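Local atomic coordinates of dTDP-4-dehydrorhamnose Reductase (Yersinia enterocolitica, PDB entry 5U9C), a protein that probably reduces dTDP-4-dehydro-beta-L-rhamnose to dTDP-beta-L-rhamnose with NADPH, in the dTDP-L-rhamnose biosynthesis pathway. Residues F63-D68 with I81-A86; G98-Y103 with I204-K209; S140-N143 with N148-I151. All blocks are in the same frame, centred on the assembly; numbering follows the deposited sequence.

Contact 1 of 3, residues F63-D68 with I81-A86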
loop_
_atom_site.group_PDB
_atom_site.type_symbol
_atom_site.label_atom_id
_atom_site.label_comp_id
_atom_site.label_asym_id
_atom_site.label_seq_id
_atom_site.Cartn_x
_atom_site.Cartn_y
_atom_site.Cartn_z
ATOM N N PHE D 63 14.765 17.304 -26.587
ATOM C CA PHE D 63 13.661 16.393 -26.873
ATOM C C PHE D 63 14.120 14.942 -27.058
ATOM O O PHE D 63 13.286 14.028 -27.015
ATOM C CB PHE D 63 12.877 16.801 -28.155
ATOM C CG PHE D 63 12.374 18.225 -28.183
ATOM C CD1 PHE D 63 11.779 18.810 -27.084
ATOM C CD2 PHE D 63 12.394 18.952 -29.380
ATOM C CE1 PHE D 63 11.295 20.123 -27.138
ATOM C CE2 PHE D 63 11.884 20.245 -29.446
ATOM C CZ PHE D 63 11.328 20.829 -28.324
ATOM N N ALA D 64 15.414 14.706 -27.272
ATOM C CA ALA D 64 15.883 13.327 -27.492
ATOM C C ALA D 64 15.784 12.483 -26.210
ATOM O O ALA D 64 16.055 12.966 -25.107
ATOM C CB ALA D 64 17.314 13.312 -28.023
ATOM N N ALA D 65 15.376 11.229 -26.372
ATOM C CA ALA D 65 15.227 10.322 -25.231
ATOM C C ALA D 65 14.965 8.919 -25.722
ATOM O O ALA D 65 14.573 8.747 -26.863
ATOM C CB ALA D 65 14.053 10.761 -24.379
ATOM N N GLU D 66 15.196 7.928 -24.864
ATOM C CA GLU D 66 14.815 6.558 -25.192
ATOM C C GLU D 66 13.375 6.485 -24.695
ATOM O O GLU D 66 13.133 6.530 -23.488
ATOM C CB GLU D 66 15.678 5.520 -24.488
ATOM C CG GLU D 66 15.157 4.101 -24.683
ATOM C CD GLU D 66 15.011 3.737 -26.155
ATOM O OE1 GLU D 66 13.860 3.595 -26.621
ATOM O OE2 GLU D 66 16.041 3.682 -26.849
ATOM N N THR D 67 12.430 6.365 -25.625
ATOM C CA THR D 67 11.011 6.395 -25.296
ATOM C C THR D 67 10.287 5.050 -25.436
ATOM O O THR D 67 9.086 4.986 -25.228
ATOM C CB THR D 67 10.296 7.441 -26.178
ATOM O OG1 THR D 67 10.489 7.089 -27.545
ATOM C CG2 THR D 67 10.888 8.841 -25.930
ATOM N N ASP D 68 11.004 3.993 -25.812
ATOM C CA ASP D 68 10.406 2.644 -25.849
ATOM C C ASP D 68 10.359 2.184 -24.383
ATOM O O ASP D 68 11.348 1.724 -23.823
ATOM C CB ASP D 68 11.253 1.697 -26.711
ATOM C CG ASP D 68 10.658 0.309 -26.816
ATOM O OD1 ASP D 68 9.914 -0.121 -25.893
ATOM O OD2 ASP D 68 10.953 -0.361 -27.821
ATOM N N ILE D 81 21.337 5.718 -19.047
ATOM C CA ILE D 81 22.309 6.432 -19.854
ATOM C C ILE D 81 21.682 7.483 -20.759
ATOM O O ILE D 81 22.129 8.636 -20.783
ATOM C CB ILE D 81 23.109 5.457 -20.718
ATOM C CG1 ILE D 81 23.935 4.524 -19.810
ATOM C CG2 ILE D 81 24.018 6.232 -21.680
ATOM C CD1 ILE D 81 24.561 3.342 -20.509
ATOM N N TYR D 82 20.627 7.094 -21.466
ATOM C CA TYR D 82 19.992 7.978 -22.443
ATOM C C TYR D 82 19.142 9.086 -21.864
ATOM O O TYR D 82 19.138 10.198 -22.401
ATOM C CB TYR D 82 19.092 7.177 -23.381
ATOM C CG TYR D 82 19.781 6.427 -24.501
ATOM C CD1 TYR D 82 20.853 5.577 -24.260
ATOM C CD2 TYR D 82 19.284 6.502 -25.805
ATOM C CE1 TYR D 82 21.455 4.851 -25.297
ATOM C CE2 TYR D 82 19.878 5.788 -26.847
ATOM C CZ TYR D 82 20.959 4.965 -26.587
ATOM O OH TYR D 82 21.541 4.263 -27.625
ATOM N N ASN D 83 18.393 8.779 -20.815
ATOM C CA ASN D 83 17.443 9.744 -20.243
ATOM C C ASN D 83 17.957 10.459 -19.024
ATOM O O ASN D 83 17.544 11.601 -18.750
ATOM C CB ASN D 83 16.101 9.046 -19.945
ATOM C CG ASN D 83 15.465 8.453 -21.200
ATOM O OD1 ASN D 83 15.824 8.831 -22.320
ATOM N ND2 ASN D 83 14.531 7.508 -21.025
ATOM N N HIS D 84 18.833 9.799 -18.267
ATOM C CA HIS D 84 19.392 10.439 -17.082
ATOM C C HIS D 84 20.798 10.980 -17.289
ATOM O O HIS D 84 20.997 12.181 -17.221
ATOM C CB HIS D 84 19.345 9.527 -15.870
ATOM C CG HIS D 84 20.048 10.090 -14.678
ATOM N ND1 HIS D 84 20.751 9.304 -13.796
ATOM C CD2 HIS D 84 20.253 11.371 -14.288
ATOM C CE1 HIS D 84 21.285 10.069 -12.859
ATOM N NE2 HIS D 84 21.009 11.330 -13.143
ATOM N N LEU D 85 21.767 10.113 -17.544
ATOM C CA LEU D 85 23.139 10.585 -17.670
ATOM C C LEU D 85 23.331 11.621 -18.786
ATOM O O LEU D 85 23.992 12.618 -18.571
ATOM C CB LEU D 85 24.111 9.410 -17.812
ATOM C CG LEU D 85 24.046 8.379 -16.664
ATOM C CD1 LEU D 85 25.111 7.336 -16.904
ATOM C CD2 LEU D 85 24.245 8.997 -15.289
ATOM N N ALA D 86 22.757 11.389 -19.965
ATOM C CA ALA D 86 22.876 12.341 -21.052
ATOM C C ALA D 86 22.240 13.684 -20.672
ATOM O O ALA D 86 22.811 14.727 -20.928
ATOM C CB ALA D 86 22.255 11.795 -22.333
HETATM O O HOH W 1 17.393 12.314 -22.766
#
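The carboxamide of N83 on helix 76-97 reads both peptide groups of E66 in the loop that follows strand 59-62. N83 OD1 accepts from E66 N at 2.8 Å in the plane of the amide carbonyl, while N83 ND2 donates to E66 O at 3.0 Å over a nearly straight bond (171°). With CG anti to its carbonyl carbon (chi1 -60°), N83 carries the amide off the helix to the loop, and E66 O lies almost in the amide plane. This is the tight part of the contact: OD1 also sits 3.3 Å from A65 CA.

The flank formed by Y82 is looser. Its CB and ring approach E66 CB, obliquely to the ring, with 4.0 Å between the two CB atoms. Where the loop stands further off at A64, a water bridges by donating to both A64 O and Y82 O. The E66 carboxylate divides its two oxygens: OE1 accepts from D68 N through its anti lone pair, and OE2 pairs with R78, earlier on helix 76-97. S133 on helix 129-144 shares N83 ND2.

The loop lies at the C-terminal end of a Rossmann-type sheet, where such folds bind their nucleotide, its E66 side chain about 11 Å from that of the (R)-malate-binding R256. Two bonds from one buried amide thus fix the E66 backbone, tying the loop to the helix by a side chain that imitates a backbone partner.

Contact 2 of 3, residues G98-Y103 with I204-K209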
loop_
_atom_site.group_PDB
_atom_site.type_symbol
_atom_site.label_atom_id
_atom_site.label_comp_id
_atom_site.label_asym_id
_atom_site.label_seq_id
_atom_site.Cartn_x
_atom_site.Cartn_y
_atom_site.Cartn_z
ATOM N N GLY D 98 24.918 29.505 -19.627
ATOM C CA GLY D 98 23.772 30.388 -19.336
ATOM C C GLY D 98 22.555 30.257 -20.250
ATOM O O GLY D 98 21.748 31.183 -20.362
ATOM N N ALA D 99 22.398 29.097 -20.878
ATOM C CA ALA D 99 21.293 28.886 -21.786
ATOM C C ALA D 99 20.014 28.504 -21.053
ATOM O O ALA D 99 20.046 27.777 -20.042
ATOM C CB ALA D 99 21.655 27.787 -22.782
ATOM N N TRP D 100 18.888 28.990 -21.572
ATOM C CA TRP D 100 17.560 28.593 -21.082
ATOM C C TRP D 100 17.330 27.191 -21.647
ATOM O O TRP D 100 17.503 26.974 -22.845
ATOM C CB TRP D 100 16.516 29.579 -21.579
ATOM C CG TRP D 100 15.066 29.276 -21.291
ATOM C CD1 TRP D 100 14.338 29.668 -20.192
ATOM C CD2 TRP D 100 14.142 28.634 -22.171
ATOM N NE1 TRP D 100 13.028 29.269 -20.330
ATOM C CE2 TRP D 100 12.880 28.643 -21.538
ATOM C CE3 TRP D 100 14.261 28.027 -23.430
ATOM C CZ2 TRP D 100 11.748 28.077 -22.123
ATOM C CZ3 TRP D 100 13.140 27.470 -24.006
ATOM C CH2 TRP D 100 11.895 27.500 -23.350
ATOM N N LEU D 101 16.975 26.242 -20.779
ATOM C CA LEU D 101 16.819 24.845 -21.154
ATOM C C LEU D 101 15.401 24.334 -21.042
ATOM O O LEU D 101 14.780 24.412 -19.976
ATOM C CB LEU D 101 17.714 23.986 -20.260
ATOM C CG LEU D 101 17.619 22.460 -20.358
ATOM C CD1 LEU D 101 17.948 21.956 -21.750
ATOM C CD2 LEU D 101 18.574 21.832 -19.366
ATOM N N LEU D 102 14.910 23.758 -22.127
ATOM C CA LEU D 102 13.587 23.170 -22.160
ATOM C C LEU D 102 13.778 21.673 -22.198
ATOM O O LEU D 102 14.495 21.164 -23.052
ATOM C CB LEU D 102 12.784 23.665 -23.369
ATOM C CG LEU D 102 11.430 23.000 -23.694
ATOM C CD1 LEU D 102 10.543 22.820 -22.505
ATOM C CD2 LEU D 102 10.680 23.796 -24.752
ATOM N N TYR D 103 13.178 20.982 -21.243
ATOM C CA TYR D 103 13.252 19.521 -21.151
ATOM C C TYR D 103 11.855 18.948 -21.327
ATOM O O TYR D 103 10.938 19.307 -20.597
ATOM C CB TYR D 103 13.841 19.079 -19.791
ATOM C CG TYR D 103 13.912 17.576 -19.556
ATOM C CD1 TYR D 103 14.567 16.741 -20.458
ATOM C CD2 TYR D 103 13.418 16.997 -18.383
ATOM C CE1 TYR D 103 14.670 15.373 -20.240
ATOM C CE2 TYR D 103 13.525 15.625 -18.154
ATOM C CZ TYR D 103 14.161 14.827 -19.084
ATOM O OH TYR D 103 14.299 13.483 -18.881
ATOM N N ILE D 204 7.021 27.487 -29.097
ATOM C CA ILE D 204 7.477 28.711 -29.777
ATOM C C ILE D 204 7.150 29.919 -28.880
ATOM O O ILE D 204 7.980 30.807 -28.672
ATOM C CB ILE D 204 6.838 28.847 -31.179
ATOM C CG1 ILE D 204 7.244 27.664 -32.081
ATOM C CG2 ILE D 204 7.208 30.180 -31.834
ATOM C CD1 ILE D 204 8.725 27.583 -32.404
ATOM N N TRP D 205 5.951 29.915 -28.315
ATOM C CA TRP D 205 5.527 30.970 -27.402
ATOM C C TRP D 205 6.432 30.991 -26.167
ATOM O O TRP D 205 6.853 32.060 -25.727
ATOM C CB TRP D 205 4.048 30.775 -27.000
ATOM C CG TRP D 205 3.545 31.726 -25.943
ATOM C CD1 TRP D 205 2.905 32.909 -26.144
ATOM C CD2 TRP D 205 3.654 31.568 -24.516
ATOM N NE1 TRP D 205 2.603 33.501 -24.936
ATOM C CE2 TRP D 205 3.062 32.707 -23.923
ATOM C CE3 TRP D 205 4.205 30.588 -23.689
ATOM C CZ2 TRP D 205 2.992 32.881 -22.539
ATOM C CZ3 TRP D 205 4.133 30.759 -22.306
ATOM C CH2 TRP D 205 3.532 31.899 -21.748
ATOM N N ALA D 206 6.759 29.806 -25.654
ATOM C CA ALA D 206 7.569 29.669 -24.434
ATOM C C ALA D 206 8.988 30.172 -24.611
ATOM O O ALA D 206 9.548 30.793 -23.714
ATOM C CB ALA D 206 7.585 28.223 -23.968
ATOM N N ILE D 207 9.563 29.882 -25.769
ATOM C CA ILE D 207 10.896 30.352 -26.093
ATOM C C ILE D 207 10.919 31.882 -26.116
ATOM O O ILE D 207 11.844 32.483 -25.596
ATOM C CB ILE D 207 11.362 29.807 -27.453
ATOM C CG1 ILE D 207 11.536 28.291 -27.395
ATOM C CG2 ILE D 207 12.691 30.455 -27.870
ATOM C CD1 ILE D 207 11.634 27.642 -28.764
ATOM N N ASN D 208 9.892 32.498 -26.708
ATOM C CA ASN D 208 9.808 33.958 -26.816
ATOM C C ASN D 208 9.678 34.640 -25.446
ATOM O O ASN D 208 10.231 35.716 -25.241
ATOM C CB ASN D 208 8.624 34.370 -27.718
ATOM C CG ASN D 208 8.523 35.881 -27.923
ATOM O OD1 ASN D 208 7.483 36.483 -27.661
ATOM N ND2 ASN D 208 9.600 36.495 -28.350
ATOM N N LYS D 209 8.918 34.034 -24.539
ATOM C CA LYS D 209 8.709 34.579 -23.194
ATOM C C LYS D 209 9.743 34.121 -22.193
ATOM O O LYS D 209 9.823 34.684 -21.112
ATOM C CB LYS D 209 7.344 34.121 -22.626
ATOM C CG LYS D 209 6.132 34.578 -23.412
ATOM C CD LYS D 209 5.991 36.101 -23.530
ATOM C CE LYS D 209 5.590 36.758 -22.215
ATOM N NZ LYS D 209 4.201 36.398 -21.797
#
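W100, on strand 100-106, extends its indole toward helix 196-209 and meets it with the six-membered ring. Along the helix the first residue to touch it is A206. The methyl group of A206 points at the strand and lies 4.4 Å from W100 CH2, a loose apolar approach, whereas its backbone is nearer, with A206 O 3.8 Å from W100 CZ2. The carbonyl comes in obliquely to the indole.

One residue further on, I207 makes the closer side-chain contact: its CG1 is 3.8 Å from W100 CZ3, and the two side chains cross at about a right angle. Because CG1 lies anti to the carbonyl carbon of I207 (chi1 -66°), this branch reaches the indole. Even the main chain takes part here, as W100 CH2 is 4.1 Å from I207 CA.

The indole is delivered by a chi1 of 174°, which sets CG opposite the backbone N and carries the ring across to the helix. Its NE1 is held beyond the end of the helix, donating to H211 O, and V59 and L150 of the two neighbouring strands touch the same side chain. L150 also touches A206, so the ring and the methyl share a strand neighbour.

The contact is largely apolar, aromatic carbon against aliphatic carbon, with the A206 carbonyl oxygen lying beside the ring as well. The one polar group of the buried indole is satisfied by the backbone just past the helix, which would help to fix the ring's orientation while the carbons of its six-membered ring pack against the helix.

Contact 3 of 3, residues S140-N143 with N148-I151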
loop_
_atom_site.group_PDB
_atom_site.type_symbol
_atom_site.label_atom_id
_atom_site.label_comp_id
_atom_site.label_asym_id
_atom_site.label_seq_id
_atom_site.Cartn_x
_atom_site.Cartn_y
_atom_site.Cartn_z
ATOM N N SER D 140 17.890 16.549 -12.549
ATOM C CA SER D 140 19.168 17.059 -13.077
ATOM C C SER D 140 19.004 18.454 -13.670
ATOM O O SER D 140 19.856 19.327 -13.482
ATOM C CB SER D 140 19.714 16.134 -14.167
ATOM O OG SER D 140 20.158 14.936 -13.603
ATOM N N VAL D 141 17.901 18.652 -14.379
ATOM C CA VAL D 141 17.586 19.924 -15.010
ATOM C C VAL D 141 17.308 21.004 -13.948
ATOM O O VAL D 141 17.918 22.087 -13.992
ATOM C CB VAL D 141 16.417 19.772 -15.994
ATOM C CG1 VAL D 141 15.907 21.128 -16.476
ATOM C CG2 VAL D 141 16.842 18.905 -17.178
ATOM N N ARG D 142 16.442 20.694 -12.979
ATOM C CA ARG D 142 16.087 21.652 -11.903
ATOM C C ARG D 142 17.243 22.087 -11.053
ATOM O O ARG D 142 17.388 23.280 -10.782
ATOM C CB ARG D 142 15.040 21.087 -10.934
ATOM C CG ARG D 142 13.670 21.006 -11.522
ATOM C CD ARG D 142 12.595 20.925 -10.444
ATOM N NE ARG D 142 11.343 20.643 -11.113
ATOM C CZ ARG D 142 10.981 19.432 -11.513
ATOM N NH1 ARG D 142 9.837 19.271 -12.161
ATOM N NH2 ARG D 142 11.771 18.382 -11.286
ATOM N N ASN D 143 18.019 21.109 -10.593
ATOM C CA ASN D 143 19.178 21.370 -9.771
ATOM C C ASN D 143 20.248 22.242 -10.491
ATOM O O ASN D 143 20.806 23.140 -9.885
ATOM C CB ASN D 143 19.789 20.056 -9.272
ATOM C CG ASN D 143 18.829 19.252 -8.385
ATOM O OD1 ASN D 143 17.663 19.627 -8.186
ATOM N ND2 ASN D 143 19.309 18.119 -7.882
ATOM N N ASN D 148 16.242 29.092 -14.788
ATOM C CA ASN D 148 16.291 29.271 -16.227
ATOM C C ASN D 148 16.032 27.961 -16.975
ATOM O O ASN D 148 16.791 27.581 -17.866
ATOM C CB ASN D 148 17.668 29.868 -16.583
ATOM C CG ASN D 148 17.670 30.624 -17.895
ATOM O OD1 ASN D 148 16.654 31.183 -18.320
ATOM N ND2 ASN D 148 18.842 30.704 -18.519
ATOM N N HIS D 149 14.969 27.253 -16.585
ATOM C CA HIS D 149 14.586 26.025 -17.271
ATOM C C HIS D 149 13.080 25.949 -17.376
ATOM O O HIS D 149 12.346 26.632 -16.619
ATOM C CB HIS D 149 15.059 24.789 -16.520
ATOM C CG HIS D 149 14.327 24.556 -15.234
ATOM N ND1 HIS D 149 14.739 25.092 -14.032
ATOM C CD2 HIS D 149 13.192 23.862 -14.968
ATOM C CE1 HIS D 149 13.892 24.734 -13.079
ATOM N NE2 HIS D 149 12.938 24.002 -13.623
ATOM N N LEU D 150 12.633 25.105 -18.297
ATOM C CA LEU D 150 11.218 24.800 -18.455
ATOM C C LEU D 150 11.095 23.292 -18.676
ATOM O O LEU D 150 11.721 22.728 -19.592
ATOM C CB LEU D 150 10.587 25.562 -19.612
ATOM C CG LEU D 150 9.095 25.269 -19.857
ATOM C CD1 LEU D 150 8.250 25.526 -18.616
ATOM C CD2 LEU D 150 8.549 26.066 -21.027
ATOM N N ILE D 151 10.314 22.643 -17.824
ATOM C CA ILE D 151 10.056 21.209 -17.929
ATOM C C ILE D 151 8.592 21.069 -18.282
ATOM O O ILE D 151 7.717 21.593 -17.561
ATOM C CB ILE D 151 10.359 20.497 -16.607
ATOM C CG1 ILE D 151 11.872 20.488 -16.378
ATOM C CG2 ILE D 151 9.806 19.069 -16.617
ATOM C CD1 ILE D 151 12.276 20.139 -14.959
HETATM O O HOH W 2 10.562 23.245 -12.235
#
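A water bridges R142 and H149 at the margin of this buried contact, accepting from R142 NE at 2.9 Å and lying 2.9 Å from H149 NE2, in the plane of the imidazole at its edge. A citrate, probably from the crystallisation liquor, also lies close to R142 NE. The two side chains themselves stay apart at their polar ends, but the aliphatic part of R142 packs on the imidazole: R142 CG is 3.7 Å from H149 NE2, and R142 CA stands over one face of the ring in a CH-pi contact, 4.3 Å from the centroid. The guanidinium and imidazole planes are almost perpendicular, 88° apart. H149 holds its CG between the backbone N and carbonyl carbon (chi1 70°), which brings the ring up under the helix, and its ND1 is occupied by C145 O.

The R142 chain runs extended from CG to NE past the imidazole, placing the flat guanidinium over I151. I151 CD1 lies beneath the centre of one face, 3.7 Å from R142 CZ, so a methyl group packs against the delocalised cation. NH1 forms a salt bridge with E138 and a hydrogen bond with T214; these bonds probably help to hold the group's rotation.

Deeper in, V141 CG1 fills the angle between the two strand residues, 3.8 Å from H149 CB and 4.1 Å from I151 CD1.

Helix 129-144 therefore lies on strand 149-154, the strand that follows it in the chain. V141 also reaches L101 of strand 100-106 and T87 of helix 76-97, while H149 and I151 pair through their backbones with G213, at the start of strand 213-217.

In the fold
The three contacts follow the layers of the Rossmann-type fold, with its parallel sheet between helices. Contact 1 comes first along the chain, joining the loop after strand 59-62 to helix 76-97, which leads into strand 100-106 of contact 2. Contact 3 falls between the two segments of contact 2 in sequence, and their centres are 11 Å apart. They share the sheet: strands 100-106 and 149-154 are neighbours, and helices 196-209 and 129-144 pack on opposite faces. Contact 1 lies 16 Å from contact 3 and 20 Å from contact 2, centre to centre; H84 meets S140 between helices 76-97 and 129-144. Contacts 2 and 3 thus join a helix from either face to neighbouring central strands, whereas contact 1 secures a loop.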